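Local coordinates for probable starch synthase 4, chloroplastic/amyloplastic (Arabidopsis thaliana, PDB 6GNE), which belongs to the starch synthase family of glycosyltransferases with the two-domain GT-B fold and is modelled here with adenosine-5'-diphosphate, at residues H329-G339 and E448-F459. Numbering follows the deposited sequence.
Sequences HAIYRTLELGG and EQGFNYALERAF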
loop_
_atom_site.group_PDB
_atom_site.type_symbol
_atom_site.label_atom_id
_atom_site.label_comp_id
_atom_site.label_asym_id
_atom_site.label_seq_id
_atom_site.Cartn_x
_atom_site.Cartn_y
_atom_site.Cartn_z
ATOM N N HIS A 329 -20.005 4.331 -12.594
ATOM C CA HIS A 329 -20.621 5.525 -13.154
ATOM C C HIS A 329 -19.677 6.273 -14.063
ATOM O O HIS A 329 -20.060 6.739 -15.120
ATOM C CB HIS A 329 -21.124 6.474 -12.062
ATOM C CG HIS A 329 -21.607 7.792 -12.589
ATOM N ND1 HIS A 329 -22.702 7.900 -13.411
ATOM C CD2 HIS A 329 -21.127 9.054 -12.436
ATOM C CE1 HIS A 329 -22.892 9.172 -13.726
ATOM N NE2 HIS A 329 -21.952 9.897 -13.144
ATOM N N ALA A 330 -18.431 6.394 -13.641
ATOM C CA ALA A 330 -17.409 7.135 -14.380
ATOM C C ALA A 330 -17.146 6.565 -15.763
ATOM O O ALA A 330 -16.787 7.315 -16.656
ATOM C CB ALA A 330 -16.110 7.166 -13.588
ATOM N N ILE A 331 -17.307 5.249 -15.924
ATOM C CA ILE A 331 -17.125 4.649 -17.216
ATOM C C ILE A 331 -18.123 5.272 -18.197
ATOM O O ILE A 331 -17.730 5.779 -19.256
ATOM C CB ILE A 331 -17.287 3.121 -17.184
ATOM C CG1 ILE A 331 -16.117 2.473 -16.447
ATOM C CG2 ILE A 331 -17.346 2.536 -18.601
ATOM C CD1 ILE A 331 -16.393 1.043 -15.991
ATOM N N TYR A 332 -19.391 5.246 -17.826
ATOM C CA TYR A 332 -20.455 5.744 -18.695
ATOM C C TYR A 332 -20.422 7.250 -18.861
ATOM O O TYR A 332 -20.686 7.754 -19.937
ATOM C CB TYR A 332 -21.850 5.281 -18.207
ATOM C CG TYR A 332 -22.007 3.794 -18.244
ATOM C CD1 TYR A 332 -22.375 3.165 -19.398
ATOM C CD2 TYR A 332 -21.733 3.011 -17.103
ATOM C CE1 TYR A 332 -22.518 1.789 -19.439
ATOM C CE2 TYR A 332 -21.874 1.626 -17.115
ATOM C CZ TYR A 332 -22.271 1.013 -18.292
ATOM O OH TYR A 332 -22.434 -0.352 -18.377
ATOM N N ARG A 333 -20.083 7.962 -17.803
ATOM C CA ARG A 333 -20.059 9.409 -17.876
ATOM C C ARG A 333 -18.927 9.908 -18.796
ATOM O O ARG A 333 -19.103 10.859 -19.576
ATOM C CB ARG A 333 -19.916 10.010 -16.475
ATOM C CG ARG A 333 -20.131 11.512 -16.422
ATOM C CD ARG A 333 -21.500 11.872 -16.982
ATOM N NE ARG A 333 -21.902 13.205 -16.580
ATOM C CZ ARG A 333 -23.091 13.738 -16.824
ATOM N NH1 ARG A 333 -24.018 13.061 -17.488
ATOM N NH2 ARG A 333 -23.370 14.947 -16.377
ATOM N N THR A 334 -17.769 9.273 -18.660
ATOM C CA THR A 334 -16.620 9.563 -19.474
ATOM C C THR A 334 -16.982 9.410 -20.934
ATOM O O THR A 334 -16.655 10.276 -21.754
ATOM C CB THR A 334 -15.454 8.634 -19.128
ATOM O OG1 THR A 334 -14.958 8.943 -17.823
ATOM C CG2 THR A 334 -14.328 8.779 -20.131
ATOM N N LEU A 335 -17.623 8.296 -21.246
ATOM C CA LEU A 335 -18.114 8.043 -22.568
ATOM C C LEU A 335 -19.150 9.116 -23.015
ATOM O O LEU A 335 -19.063 9.644 -24.123
ATOM C CB LEU A 335 -18.737 6.657 -22.592
ATOM C CG LEU A 335 -19.291 6.152 -23.909
ATOM C CD1 LEU A 335 -18.171 6.067 -24.925
ATOM C CD2 LEU A 335 -19.934 4.818 -23.732
ATOM N N GLU A 336 -20.102 9.450 -22.153
ATOM C CA GLU A 336 -21.111 10.455 -22.463
ATOM C C GLU A 336 -20.483 11.823 -22.793
ATOM O O GLU A 336 -20.937 12.521 -23.697
ATOM C CB GLU A 336 -22.089 10.585 -21.285
ATOM C CG GLU A 336 -23.253 11.530 -21.537
ATOM C CD GLU A 336 -24.278 11.515 -20.422
ATOM O OE1 GLU A 336 -24.015 10.962 -19.323
ATOM O OE2 GLU A 336 -25.338 12.123 -20.622
ATOM N N LEU A 337 -19.422 12.156 -22.061
ATOM C CA LEU A 337 -18.725 13.427 -22.208
ATOM C C LEU A 337 -17.735 13.454 -23.387
ATOM O O LEU A 337 -17.080 14.481 -23.599
ATOM C CB LEU A 337 -17.998 13.797 -20.905
ATOM C CG LEU A 337 -18.672 14.763 -19.910
ATOM C CD1 LEU A 337 -20.124 14.451 -19.686
ATOM C CD2 LEU A 337 -17.946 14.723 -18.572
ATOM N N GLY A 338 -17.620 12.345 -24.139
ATOM C CA GLY A 338 -16.777 12.265 -25.319
ATOM C C GLY A 338 -15.325 11.903 -25.050
ATOM O O GLY A 338 -14.454 12.287 -25.821
ATOM N N GLY A 339 -15.063 11.189 -23.950
ATOM C CA GLY A 339 -13.732 10.684 -23.634
ATOM C C GLY A 339 -13.681 9.187 -23.804
ATOM O O GLY A 339 -14.683 8.565 -24.144
ATOM N N GLU A 448 -22.988 10.570 -7.515
ATOM C CA GLU A 448 -22.754 10.857 -8.920
ATOM C C GLU A 448 -22.716 12.358 -9.191
ATOM O O GLU A 448 -21.902 12.854 -9.941
ATOM C CB GLU A 448 -23.798 10.179 -9.789
ATOM C CG GLU A 448 -23.765 8.656 -9.706
ATOM C CD GLU A 448 -24.721 7.976 -10.673
ATOM O OE1 GLU A 448 -25.495 8.658 -11.462
ATOM O OE2 GLU A 448 -24.676 6.725 -10.606
ATOM N N GLN A 449 -23.587 13.082 -8.528
ATOM C CA GLN A 449 -23.624 14.531 -8.627
ATOM C C GLN A 449 -22.235 15.156 -8.296
ATOM O O GLN A 449 -21.696 15.937 -9.077
ATOM C CB GLN A 449 -24.704 15.063 -7.680
ATOM C CG GLN A 449 -25.423 16.314 -8.116
ATOM C CD GLN A 449 -25.378 17.423 -7.038
ATOM O OE1 GLN A 449 -26.381 17.719 -6.336
ATOM N NE2 GLN A 449 -24.197 18.035 -6.898
ATOM N N GLY A 450 -21.647 14.780 -7.156
ATOM C CA GLY A 450 -20.365 15.309 -6.754
ATOM C C GLY A 450 -19.281 14.964 -7.754
ATOM O O GLY A 450 -18.528 15.848 -8.203
ATOM N N PHE A 451 -19.217 13.680 -8.112
ATOM C CA PHE A 451 -18.234 13.203 -9.061
ATOM C C PHE A 451 -18.378 13.911 -10.415
ATOM O O PHE A 451 -17.367 14.334 -11.004
ATOM C CB PHE A 451 -18.305 11.642 -9.201
ATOM C CG PHE A 451 -17.313 11.073 -10.183
ATOM C CD1 PHE A 451 -16.032 10.783 -9.786
ATOM C CD2 PHE A 451 -17.647 10.912 -11.536
ATOM C CE1 PHE A 451 -15.073 10.332 -10.670
ATOM C CE2 PHE A 451 -16.695 10.451 -12.453
ATOM C CZ PHE A 451 -15.395 10.155 -11.998
ATOM N N ASN A 452 -19.615 14.032 -10.910
ATOM C CA ASN A 452 -19.903 14.699 -12.218
ATOM C C ASN A 452 -19.320 16.096 -12.349
ATOM O O ASN A 452 -18.737 16.428 -13.370
ATOM C CB ASN A 452 -21.395 14.746 -12.519
ATOM C CG ASN A 452 -21.975 13.380 -12.929
ATOM O OD1 ASN A 452 -21.262 12.378 -13.064
ATOM N ND2 ASN A 452 -23.279 13.325 -13.099
ATOM N N TYR A 453 -19.445 16.907 -11.307
ATOM C CA TYR A 453 -18.916 18.270 -11.344
ATOM C C TYR A 453 -17.396 18.292 -11.469
ATOM O O TYR A 453 -16.867 19.076 -12.253
ATOM C CB TYR A 453 -19.399 19.085 -10.137
ATOM C CG TYR A 453 -19.095 20.571 -10.231
ATOM C CD1 TYR A 453 -19.496 21.319 -11.363
ATOM C CD2 TYR A 453 -18.375 21.242 -9.198
ATOM C CE1 TYR A 453 -19.215 22.670 -11.458
ATOM C CE2 TYR A 453 -18.087 22.592 -9.292
ATOM C CZ TYR A 453 -18.515 23.302 -10.415
ATOM O OH TYR A 453 -18.252 24.649 -10.526
ATOM N N ALA A 454 -16.692 17.425 -10.749
ATOM C CA ALA A 454 -15.246 17.309 -10.931
ATOM C C ALA A 454 -14.870 16.810 -12.335
ATOM O O ALA A 454 -13.947 17.338 -12.952
ATOM C CB ALA A 454 -14.632 16.411 -9.875
ATOM N N LEU A 455 -15.579 15.806 -12.833
ATOM C CA LEU A 455 -15.290 15.265 -14.150
ATOM C C LEU A 455 -15.578 16.294 -15.262
ATOM O O LEU A 455 -14.759 16.471 -16.170
ATOM C CB LEU A 455 -16.073 13.982 -14.371
ATOM C CG LEU A 455 -15.648 13.156 -15.588
ATOM C CD1 LEU A 455 -14.338 12.444 -15.330
ATOM C CD2 LEU A 455 -16.693 12.108 -15.942
ATOM N N GLU A 456 -16.725 16.968 -15.177
ATOM C CA GLU A 456 -17.106 18.049 -16.104
ATOM C C GLU A 456 -15.996 19.093 -16.186
ATOM O O GLU A 456 -15.552 19.429 -17.280
ATOM C CB GLU A 456 -18.431 18.682 -15.652
ATOM C CG GLU A 456 -18.949 19.875 -16.458
ATOM C CD GLU A 456 -20.153 20.612 -15.802
ATOM O OE1 GLU A 456 -20.270 20.657 -14.550
ATOM O OE2 GLU A 456 -21.002 21.192 -16.523
ATOM N N ARG A 457 -15.515 19.567 -15.032
ATOM C CA ARG A 457 -14.473 20.602 -15.020
ATOM C C ARG A 457 -13.175 20.099 -15.589
ATOM O O ARG A 457 -12.517 20.796 -16.312
ATOM C CB ARG A 457 -14.266 21.207 -13.631
ATOM C CG ARG A 457 -15.472 22.017 -13.162
ATOM C CD ARG A 457 -15.296 22.628 -11.781
ATOM N NE ARG A 457 -15.228 21.632 -10.705
ATOM C CZ ARG A 457 -14.116 21.264 -10.058
ATOM N NH1 ARG A 457 -14.190 20.337 -9.133
ATOM N NH2 ARG A 457 -12.927 21.833 -10.298
ATOM N N ALA A 458 -12.829 18.857 -15.314
ATOM C CA ALA A 458 -11.610 18.280 -15.825
ATOM C C ALA A 458 -11.659 18.163 -17.349
ATOM O O ALA A 458 -10.695 18.520 -18.027
ATOM C CB ALA A 458 -11.353 16.933 -15.186
ATOM N N PHE A 459 -12.783 17.705 -17.888
ATOM C CA PHE A 459 -12.974 17.637 -19.354
ATOM C C PHE A 459 -12.962 19.000 -20.016
ATOM O O PHE A 459 -12.352 19.160 -21.054
ATOM C CB PHE A 459 -14.251 16.884 -19.746
ATOM C CG PHE A 459 -14.065 15.393 -19.829
ATOM C CD1 PHE A 459 -13.506 14.686 -18.771
ATOM C CD2 PHE A 459 -14.443 14.705 -20.966
ATOM C CE1 PHE A 459 -13.325 13.327 -18.852
ATOM C CE2 PHE A 459 -14.281 13.341 -21.061
ATOM C CZ PHE A 459 -13.720 12.648 -19.996
#
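With CG anti to the backbone N (chi1 173°), H329 swings its imidazole across to helix 448-464, while N452 turns its CG anti to its own carbonyl carbon and presents the amide to the ring edge. H329 NE2 donates to N452 OD1 at 2.6 Å, lying in the carbonyl plane on a lone pair, with OD1 in the ring plane. E448 lies over one face of that ring: its CG sits 3.8 Å from the centroid of the H329 ring in a CH-pi contact, and the carboxylate stacks almost parallel, 11° from the ring plane. R333 CB backs the opposite face, and the in-plane bond together with these two neighbours probably holds the imidazole's rotation. Further along, N452 ND2 lies over one face of the R333 guanidinium, toward its rim, the two planes nearly parallel. R333 NH1 makes a salt bridge, weak as a hydrogen bond, to E336 OE1 on its own helix. R333 CG also rests 3.5 Å from L455 CD2.

The remaining side-chain contacts are largely apolar. A330 CB meets F451 CZ at 3.5 Å, L337 CD2 lies against L455 CD2, and L337 CB packs 3.7 Å from F459 CD2. G338, with positive phi, closes helix 324-336 in a Schellman motif; G339 N, which bonds back to T334 O as part of it, lies at the edge of the F459 ring.

The helical segments 329-336 and 448-459 run roughly parallel, their axes 37° apart and 11.0 Å at closest approach, side by side on the parallel sheet of a Rossmann-like GT-B domain. Beneath them, A330 and T334 touch F341 of strand 340-346, A330 and F451 share I391 of strand 389-392, and L455 reaches I414 of strand 412-416.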